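Local coordinates for DNA repair and telomere maintenance protein nbs1 (Schizosaccharomyces pombe, PDB 3HUF) that serves the MRN complex in DNA double-strand break repair and telomere maintenance, its FHA and BRCT domains binding phosphorylated partners such as Ctp1, at residues A168-T173 with Q296-I301; Q214-S217 with D221-N224; C231-T236 with H242-L247. One frame throughout, in Å; residues are numbered along the deposited sequence.

Following the chain from the N terminus, helix 163-170 of the first BRCT repeat supplies one half of contact 1, and its partner, helix 294-302 of the second repeat, comes more than 120 residues later. The long loop so closed holds the other two contacts in series. Contact 2 is a short return of the chain in the linker, closing a small loop between 214-217 and helix 219-222; contact 3 closes the turn from strand 230-234 into helix 238-246. Direct contacts knit the three together: Leu170 of contact 1 touches Cys222 of contact 2 and Leu243 of contact 3, and Asn224 N is probably hydrogen-bonded to Leu246 O.

Contact 1. Residues A168-T173 with Q296-I301; sequences AFLKKT and QLWKII
Trp298 turns the benzo edge of its indole toward helix 163-170, where Phe169 and Leu170 meet that edge close to the ring plane. One face of the indole carries the CG2 methyl of Ile301, from the next turn of its own helix, 3.7 Å above the plane and displaced toward the rim. Two neighbouring carbons of the edge do the touching: Trp298 CZ3 meets Leu170 CD1 at 3.7 Å, and Trp298 CH2 lies 3.8 Å from Phe169 CD2. Phe169 comes in roughly perpendicular to the tryptophan side chain, while Leu170 runs alongside it, pointing the other way.

The contact depends on long side chains. The nearest CA atoms, those of Leu170 and Trp298, are 11.1 Å apart; the tryptophan side chain crosses about half of that distance, and Leu170 and Phe169 reach out to meet it. With CG of Trp298 placed opposite the backbone N (chi1 -173°), the side chain extends from its helix until adjoining carbons of the six-membered ring reach both partners. On the five-membered ring, NE1 donates a hydrogen bond to the carbonyl oxygen of Gln214 in the linker, which would restrain the rotation of the indole, while the Phe169 ring meets that of Phe215 with planes inclined at about 55°.

Helix 163-170 ends immediately afterwards in a Schellman motif: Lys172 has positive phi, Thr173 N reaches Ala168 O at 3.0 Å, and Lys172 N bonds to Phe169 O. Beside the indole, Leu170 also packs on Leu243 and Leu246 of helix 238-246. One helix of the first repeat set against two of the second is the three-helix packing characteristic of tandem BRCT domains, here completed by residues of the linker.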
loop_
_atom_site.group_PDB
_atom_site.type_symbol
_atom_site.label_atom_id
_atom_site.label_comp_id
_atom_site.label_asym_id
_atom_site.label_seq_id
_atom_site.Cartn_x
_atom_site.Cartn_y
_atom_site.Cartn_z
ATOM N N ALA A 168 -4.257 9.003 7.541
ATOM C CA ALA A 168 -4.334 7.642 7.031
ATOM C C ALA A 168 -5.660 6.982 7.390
ATOM O O ALA A 168 -6.298 6.353 6.544
ATOM C CB ALA A 168 -3.190 6.816 7.543
ATOM N N PHE A 169 -6.071 7.121 8.648
ATOM C CA PHE A 169 -7.357 6.595 9.099
ATOM C C PHE A 169 -8.525 7.098 8.244
ATOM O O PHE A 169 -9.394 6.326 7.823
ATOM C CB PHE A 169 -7.585 7.008 10.555
ATOM C CG PHE A 169 -8.762 6.355 11.183
ATOM C CD1 PHE A 169 -8.710 5.019 11.554
ATOM C CD2 PHE A 169 -9.931 7.074 11.418
ATOM C CE1 PHE A 169 -9.794 4.409 12.151
ATOM C CE2 PHE A 169 -11.013 6.469 12.015
ATOM C CZ PHE A 169 -10.949 5.136 12.378
ATOM N N LEU A 170 -8.533 8.407 8.000
ATOM C CA LEU A 170 -9.621 9.052 7.281
ATOM C C LEU A 170 -9.690 8.700 5.799
ATOM O O LEU A 170 -10.788 8.535 5.268
ATOM C CB LEU A 170 -9.565 10.565 7.469
ATOM C CG LEU A 170 -10.083 11.028 8.831
ATOM C CD1 LEU A 170 -9.652 12.448 9.082
ATOM C CD2 LEU A 170 -11.591 10.916 8.872
ATOM N N LYS A 171 -8.540 8.581 5.134
ATOM C CA LYS A 171 -8.555 8.183 3.720
ATOM C C LYS A 171 -8.636 6.655 3.517
ATOM O O LYS A 171 -8.395 6.139 2.424
ATOM C CB LYS A 171 -7.435 8.864 2.884
ATOM C CG LYS A 171 -6.058 8.962 3.517
ATOM C CD LYS A 171 -5.009 9.415 2.493
ATOM C CE LYS A 171 -3.582 9.001 2.911
ATOM N NZ LYS A 171 -2.635 8.971 1.730
ATOM N N LYS A 172 -8.993 5.952 4.593
ATOM C CA LYS A 172 -9.272 4.508 4.589
ATOM C C LYS A 172 -8.067 3.614 4.315
ATOM O O LYS A 172 -8.196 2.490 3.820
ATOM C CB LYS A 172 -10.479 4.170 3.703
ATOM C CG LYS A 172 -11.789 4.737 4.262
ATOM C CD LYS A 172 -12.837 4.933 3.182
ATOM C CE LYS A 172 -14.168 5.316 3.801
ATOM N NZ LYS A 172 -15.274 5.267 2.794
ATOM N N THR A 173 -6.888 4.130 4.648
ATOM C CA THR A 173 -5.662 3.363 4.587
ATOM C C THR A 173 -5.684 2.364 5.747
ATOM O O THR A 173 -6.305 2.623 6.774
ATOM C CB THR A 173 -4.467 4.301 4.699
ATOM O OG1 THR A 173 -4.589 5.303 3.689
ATOM C CG2 THR A 173 -3.155 3.571 4.502
ATOM N N GLN A 296 -5.942 19.288 18.040
ATOM C CA GLN A 296 -7.040 19.716 18.906
ATOM C C GLN A 296 -8.400 19.393 18.288
ATOM O O GLN A 296 -9.347 19.039 18.994
ATOM C CB GLN A 296 -6.930 21.208 19.201
ATOM C CG GLN A 296 -5.854 21.567 20.226
ATOM C CD GLN A 296 -5.513 23.060 20.231
ATOM O OE1 GLN A 296 -5.240 23.653 19.186
ATOM N NE2 GLN A 296 -5.518 23.665 21.415
ATOM N N LEU A 297 -8.476 19.507 16.964
ATOM C CA LEU A 297 -9.693 19.226 16.204
ATOM C C LEU A 297 -10.065 17.738 16.234
ATOM O O LEU A 297 -11.247 17.398 16.253
ATOM C CB LEU A 297 -9.510 19.673 14.749
ATOM C CG LEU A 297 -10.523 20.576 14.044
ATOM C CD1 LEU A 297 -10.384 20.388 12.539
ATOM C CD2 LEU A 297 -11.950 20.316 14.481
ATOM N N TRP A 298 -9.053 16.868 16.219
ATOM C CA TRP A 298 -9.239 15.415 16.312
ATOM C C TRP A 298 -9.842 15.016 17.664
ATOM O O TRP A 298 -10.713 14.148 17.724
ATOM C CB TRP A 298 -7.906 14.707 16.090
ATOM C CG TRP A 298 -7.964 13.202 16.003
ATOM C CD1 TRP A 298 -7.626 12.312 16.984
ATOM C CD2 TRP A 298 -8.359 12.410 14.865
ATOM N NE1 TRP A 298 -7.784 11.019 16.532
ATOM C CE2 TRP A 298 -8.233 11.050 15.238
ATOM C CE3 TRP A 298 -8.798 12.717 13.569
ATOM C CZ2 TRP A 298 -8.549 10.000 14.368
ATOM C CZ3 TRP A 298 -9.106 11.664 12.697
ATOM C CH2 TRP A 298 -8.976 10.324 13.105
ATOM N N LYS A 299 -9.389 15.666 18.735
ATOM C CA LYS A 299 -9.923 15.421 20.075
ATOM C C LYS A 299 -11.433 15.636 20.144
ATOM O O LYS A 299 -12.142 14.877 20.799
ATOM C CB LYS A 299 -9.209 16.285 21.121
ATOM C CG LYS A 299 -7.720 16.001 21.205
ATOM C CD LYS A 299 -7.074 16.629 22.420
ATOM C CE LYS A 299 -5.646 16.121 22.565
ATOM N NZ LYS A 299 -5.166 16.152 23.976
ATOM N N ILE A 300 -11.908 16.660 19.438
ATOM C CA ILE A 300 -13.333 16.983 19.368
ATOM C C ILE A 300 -14.052 16.050 18.391
ATOM O O ILE A 300 -15.204 15.667 18.606
ATOM C CB ILE A 300 -13.563 18.465 18.941
ATOM C CG1 ILE A 300 -12.658 19.411 19.741
ATOM C CG2 ILE A 300 -15.028 18.863 19.112
ATOM C CD1 ILE A 300 -12.567 20.832 19.171
ATOM N N ILE A 301 -13.353 15.678 17.323
ATOM C CA ILE A 301 -13.936 14.894 16.232
ATOM C C ILE A 301 -14.301 13.477 16.682
ATOM O O ILE A 301 -15.170 12.823 16.091
ATOM C CB ILE A 301 -12.999 14.919 15.003
ATOM C CG1 ILE A 301 -13.734 15.488 13.803
ATOM C CG2 ILE A 301 -12.336 13.569 14.723
ATOM C CD1 ILE A 301 -13.038 16.684 13.270
#

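Contact 2. Residues Q214-S217 with D221-N224; sequences QFPS and DCIN
Pro216 and Ser217 lie alongside Cys222 and Asp221 in reversed order, because the chain doubles back through a few residues: the CA atoms of Pro216 and Cys222 are 7.5 Å apart, and those of Ser217 and Asp221 7.3 Å. The backbone is extended through Phe215 and Pro216, then takes helical angles at Ser217, which starts the turn into the short, weakly bonded helix 219-222. No hydrogen bond joins the two segments, so the return is held by side chains and by bonds local to the turn.

The pyrrolidine ring of Pro216 is the hub. Its CG touches the sulfur of Cys222, CG to SG being 3.5 Å, while the neighbouring carbon CB lies against the carboxylate of Asp221, CB to OD1 also 3.5 Å. The other carboxylate oxygen, Asp221 OD2, lies 3.6 Å from Ser217 CB. The acid thus spreads its two oxygens over successive residues of the loop. Its first torsion puts CG between the backbone N and the carbonyl carbon (chi1 39°), which turns the carboxylate toward Pro216 and Ser217. Within the turn, Asp221 N is hydrogen-bonded to Ser218 OG.

Beyond the pair, Pro216 also packs on Phe169, and Cys222 on Leu170, so both residues face helix 163-170 of the first BRCT repeat.

The chemistry is of two kinds. Toward the interior, a proline carbon and a thiol make an apolar contact with the Cys222 side buried; toward solvent, carboxylate oxygens meet C-H groups of the loop. OD2 also has a hydrogen bond to a residue flanking the segments, so the C-H approaches are not its main polar contact. A buried carbon-sulfur contact therefore sits beside approaches to an exposed carboxylate that are at most weakly attractive, with no hydrogen bond across.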
loop_
_atom_site.group_PDB
_atom_site.type_symbol
_atom_site.label_atom_id
_atom_site.label_comp_id
_atom_site.label_asym_id
_atom_site.label_seq_id
_atom_site.Cartn_x
_atom_site.Cartn_y
_atom_site.Cartn_z
ATOM N N GLN A 214 -7.791 7.010 20.870
ATOM C CA GLN A 214 -7.246 7.885 19.857
ATOM C C GLN A 214 -7.991 7.661 18.538
ATOM O O GLN A 214 -7.798 8.399 17.573
ATOM C CB GLN A 214 -5.739 7.635 19.692
ATOM C CG GLN A 214 -4.899 8.017 20.922
ATOM C CD GLN A 214 -4.917 9.519 21.199
ATOM O OE1 GLN A 214 -4.563 10.322 20.335
ATOM N NE2 GLN A 214 -5.339 9.898 22.408
ATOM N N PHE A 215 -8.847 6.638 18.519
ATOM C CA PHE A 215 -9.634 6.290 17.335
ATOM C C PHE A 215 -11.107 6.163 17.683
ATOM O O PHE A 215 -11.443 5.735 18.788
ATOM C CB PHE A 215 -9.177 4.954 16.758
ATOM C CG PHE A 215 -7.812 4.986 16.151
ATOM C CD1 PHE A 215 -6.699 4.607 16.894
ATOM C CD2 PHE A 215 -7.641 5.387 14.822
ATOM C CE1 PHE A 215 -5.443 4.635 16.333
ATOM C CE2 PHE A 215 -6.399 5.429 14.248
ATOM C CZ PHE A 215 -5.290 5.051 14.984
ATOM N N PRO A 216 -11.997 6.529 16.739
ATOM C CA PRO A 216 -13.389 6.114 16.893
ATOM C C PRO A 216 -13.567 4.728 16.265
ATOM O O PRO A 216 -12.572 4.086 15.922
ATOM C CB PRO A 216 -14.162 7.186 16.123
ATOM C CG PRO A 216 -13.218 7.634 15.055
ATOM C CD PRO A 216 -11.797 7.343 15.523
ATOM N N SER A 217 -14.812 4.276 16.126
ATOM C CA SER A 217 -15.096 2.935 15.591
ATOM C C SER A 217 -14.633 2.711 14.142
ATOM O O SER A 217 -14.101 1.643 13.802
ATOM C CB SER A 217 -16.591 2.619 15.727
ATOM O OG SER A 217 -16.941 2.347 17.082
ATOM N N ASP A 221 -17.693 7.124 10.540
ATOM C CA ASP A 221 -18.325 8.052 11.483
ATOM C C ASP A 221 -17.575 9.392 11.616
ATOM O O ASP A 221 -18.162 10.416 11.987
ATOM C CB ASP A 221 -18.657 7.403 12.848
ATOM C CG ASP A 221 -17.591 6.442 13.337
ATOM O OD1 ASP A 221 -16.413 6.851 13.422
ATOM O OD2 ASP A 221 -17.940 5.282 13.665
ATOM N N CYS A 222 -16.286 9.375 11.279
ATOM C CA CYS A 222 -15.453 10.581 11.287
ATOM C C CYS A 222 -15.691 11.456 10.068
ATOM O O CYS A 222 -15.692 12.687 10.165
ATOM C CB CYS A 222 -13.973 10.200 11.343
ATOM S SG CYS A 222 -13.231 10.391 12.950
ATOM N N ILE A 223 -15.889 10.799 8.928
ATOM C CA ILE A 223 -16.041 11.459 7.632
ATOM C C ILE A 223 -17.324 12.290 7.574
ATOM O O ILE A 223 -18.411 11.790 7.881
ATOM C CB ILE A 223 -15.936 10.430 6.469
ATOM C CG1 ILE A 223 -14.462 10.106 6.198
ATOM C CG2 ILE A 223 -16.599 10.948 5.186
ATOM C CD1 ILE A 223 -14.218 8.708 5.662
ATOM N N ASN A 224 -17.162 13.564 7.212
ATOM C CA ASN A 224 -18.237 14.574 7.191
ATOM C C ASN A 224 -18.920 14.899 8.525
ATOM O O ASN A 224 -20.088 15.299 8.543
ATOM C CB ASN A 224 -19.279 14.281 6.104
ATOM C CG ASN A 224 -18.969 14.984 4.798
ATOM O OD1 ASN A 224 -17.980 14.679 4.132
ATOM N ND2 ASN A 224 -19.819 15.934 4.425
#

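Contact 3. Residues C231-T236 with H242-L247; sequences CAMLNT and HLLELL
Leu244 points one methyl, CD1, at strand 230-234, where it is met by the two side chains on that face. The sulfur of Cys231 is nearer, SG to CD1 being 3.9 Å; the terminal methyl of Met233 stands a little further off, CE to CD1 at 4.3 Å. Cys231 SG meets the methyl from a position between its own backbone N and carbonyl carbon (chi1 73°), whereas Met233 bends its longer chain round to the same methyl. Ala232, between them, points away.

Around this first shell, Leu244 also rests on Ile251 and Val272 of the adjoining strands and on Leu297 of helix 294-302, while backbone bonds from Cys231 to Arg250 and Ser252 hold the strand within its parallel sheet. Elsewhere on the helix surface, His242 ND1 donates to Glu245 OE2 at 3.2 Å, nearly straight at 170° and in the ring plane; Leu246 CG covers one imidazole face, 3.8 Å above it.

The pairing thus joins strand to helix in the first beta-alpha-beta crossover of the second BRCT repeat. Methyl groups and sulfur meet here without any hydrogen bond across the segments, so the cohesion is dispersive, depends on close fit, and sets few directional demands, while the His242-Glu245 bond lies within the helix and takes no part in the contact.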
loop_
_atom_site.group_PDB
_atom_site.type_symbol
_atom_site.label_atom_id
_atom_site.label_comp_id
_atom_site.label_asym_id
_atom_site.label_seq_id
_atom_site.Cartn_x
_atom_site.Cartn_y
_atom_site.Cartn_z
ATOM N N CYS A 231 -13.583 26.730 7.642
ATOM C CA CYS A 231 -12.321 27.079 8.277
ATOM C C CYS A 231 -11.367 27.811 7.334
ATOM O O CYS A 231 -11.704 28.067 6.179
ATOM C CB CYS A 231 -11.655 25.828 8.874
ATOM S SG CYS A 231 -10.917 24.675 7.684
ATOM N N ALA A 232 -10.181 28.142 7.845
ATOM C CA ALA A 232 -9.115 28.751 7.054
ATOM C C ALA A 232 -7.730 28.313 7.540
ATOM O O ALA A 232 -7.519 28.189 8.744
ATOM C CB ALA A 232 -9.232 30.264 7.115
ATOM N N MET A 233 -6.793 28.067 6.618
ATOM C CA MET A 233 -5.371 27.968 7.002
ATOM C C MET A 233 -4.337 28.522 6.015
ATOM O O MET A 233 -4.632 28.754 4.838
ATOM C CB MET A 233 -4.954 26.572 7.530
ATOM C CG MET A 233 -5.129 25.388 6.644
ATOM S SD MET A 233 -3.713 24.243 6.738
ATOM C CE MET A 233 -4.071 23.271 8.190
ATOM N N LEU A 234 -3.125 28.719 6.544
ATOM C CA LEU A 234 -1.993 29.338 5.847
ATOM C C LEU A 234 -1.239 28.335 4.981
ATOM O O LEU A 234 -0.704 27.348 5.490
ATOM C CB LEU A 234 -1.033 29.970 6.881
ATOM C CG LEU A 234 0.184 30.868 6.553
ATOM C CD1 LEU A 234 1.290 30.172 5.711
ATOM C CD2 LEU A 234 -0.231 32.186 5.919
ATOM N N ASN A 235 -1.165 28.626 3.682
ATOM C CA ASN A 235 -0.553 27.741 2.684
ATOM C C ASN A 235 -0.871 26.284 2.939
ATOM O O ASN A 235 0.034 25.471 3.162
ATOM C CB ASN A 235 0.969 27.944 2.595
ATOM C CG ASN A 235 1.623 27.112 1.467
ATOM O OD1 ASN A 235 0.951 26.366 0.729
ATOM N ND2 ASN A 235 2.946 27.240 1.344
ATOM N N THR A 236 -2.158 25.957 2.935
ATOM C CA THR A 236 -2.553 24.573 3.135
ATOM C C THR A 236 -1.921 23.712 2.044
ATOM O O THR A 236 -2.027 24.006 0.846
ATOM C CB THR A 236 -4.094 24.381 3.186
ATOM O OG1 THR A 236 -4.578 23.857 1.946
ATOM C CG2 THR A 236 -4.779 25.683 3.469
ATOM N N HIS A 242 -7.174 18.162 2.002
ATOM C CA HIS A 242 -7.970 16.963 1.796
ATOM C C HIS A 242 -8.429 16.347 3.121
ATOM O O HIS A 242 -9.547 15.855 3.222
ATOM C CB HIS A 242 -7.243 15.941 0.927
ATOM C CG HIS A 242 -8.063 14.726 0.618
ATOM N ND1 HIS A 242 -9.358 14.804 0.151
ATOM C CD2 HIS A 242 -7.777 13.404 0.713
ATOM C CE1 HIS A 242 -9.833 13.583 -0.028
ATOM N NE2 HIS A 242 -8.899 12.716 0.315
ATOM N N LEU A 243 -7.558 16.388 4.122
ATOM C CA LEU A 243 -7.900 15.970 5.474
ATOM C C LEU A 243 -9.126 16.751 5.990
ATOM O O LEU A 243 -10.096 16.141 6.453
ATOM C CB LEU A 243 -6.673 16.115 6.396
ATOM C CG LEU A 243 -6.706 15.941 7.924
ATOM C CD1 LEU A 243 -7.730 14.969 8.386
ATOM C CD2 LEU A 243 -5.343 15.493 8.408
ATOM N N LEU A 244 -9.090 18.077 5.870
ATOM C CA LEU A 244 -10.203 18.930 6.312
ATOM C C LEU A 244 -11.468 18.773 5.462
ATOM O O LEU A 244 -12.578 18.809 5.993
ATOM C CB LEU A 244 -9.775 20.398 6.398
ATOM C CG LEU A 244 -8.545 20.659 7.267
ATOM C CD1 LEU A 244 -8.051 22.073 7.046
ATOM C CD2 LEU A 244 -8.833 20.397 8.757
ATOM N N GLU A 245 -11.293 18.610 4.152
ATOM C CA GLU A 245 -12.382 18.201 3.264
ATOM C C GLU A 245 -13.090 16.956 3.785
ATOM O O GLU A 245 -14.312 16.943 3.902
ATOM C CB GLU A 245 -11.846 17.876 1.877
ATOM C CG GLU A 245 -12.211 18.866 0.814
ATOM C CD GLU A 245 -11.842 18.373 -0.576
ATOM O OE1 GLU A 245 -12.257 19.039 -1.548
ATOM O OE2 GLU A 245 -11.147 17.329 -0.697
ATOM N N LEU A 246 -12.309 15.912 4.085
ATOM C CA LEU A 246 -12.841 14.651 4.609
ATOM C C LEU A 246 -13.670 14.807 5.889
ATOM O O LEU A 246 -14.521 13.965 6.169
ATOM C CB LEU A 246 -11.732 13.614 4.808
ATOM C CG LEU A 246 -11.067 13.107 3.519
ATOM C CD1 LEU A 246 -9.988 12.072 3.810
ATOM C CD2 LEU A 246 -12.102 12.568 2.520
ATOM N N LEU A 247 -13.434 15.890 6.636
ATOM C CA LEU A 247 -14.222 16.211 7.821
ATOM C C LEU A 247 -15.477 16.999 7.445
ATOM O O LEU A 247 -16.294 17.317 8.303
ATOM C CB LEU A 247 -13.381 16.985 8.846
ATOM C CG LEU A 247 -12.085 16.311 9.318
ATOM C CD1 LEU A 247 -11.276 17.213 10.246
ATOM C CD2 LEU A 247 -12.359 14.960 9.984
#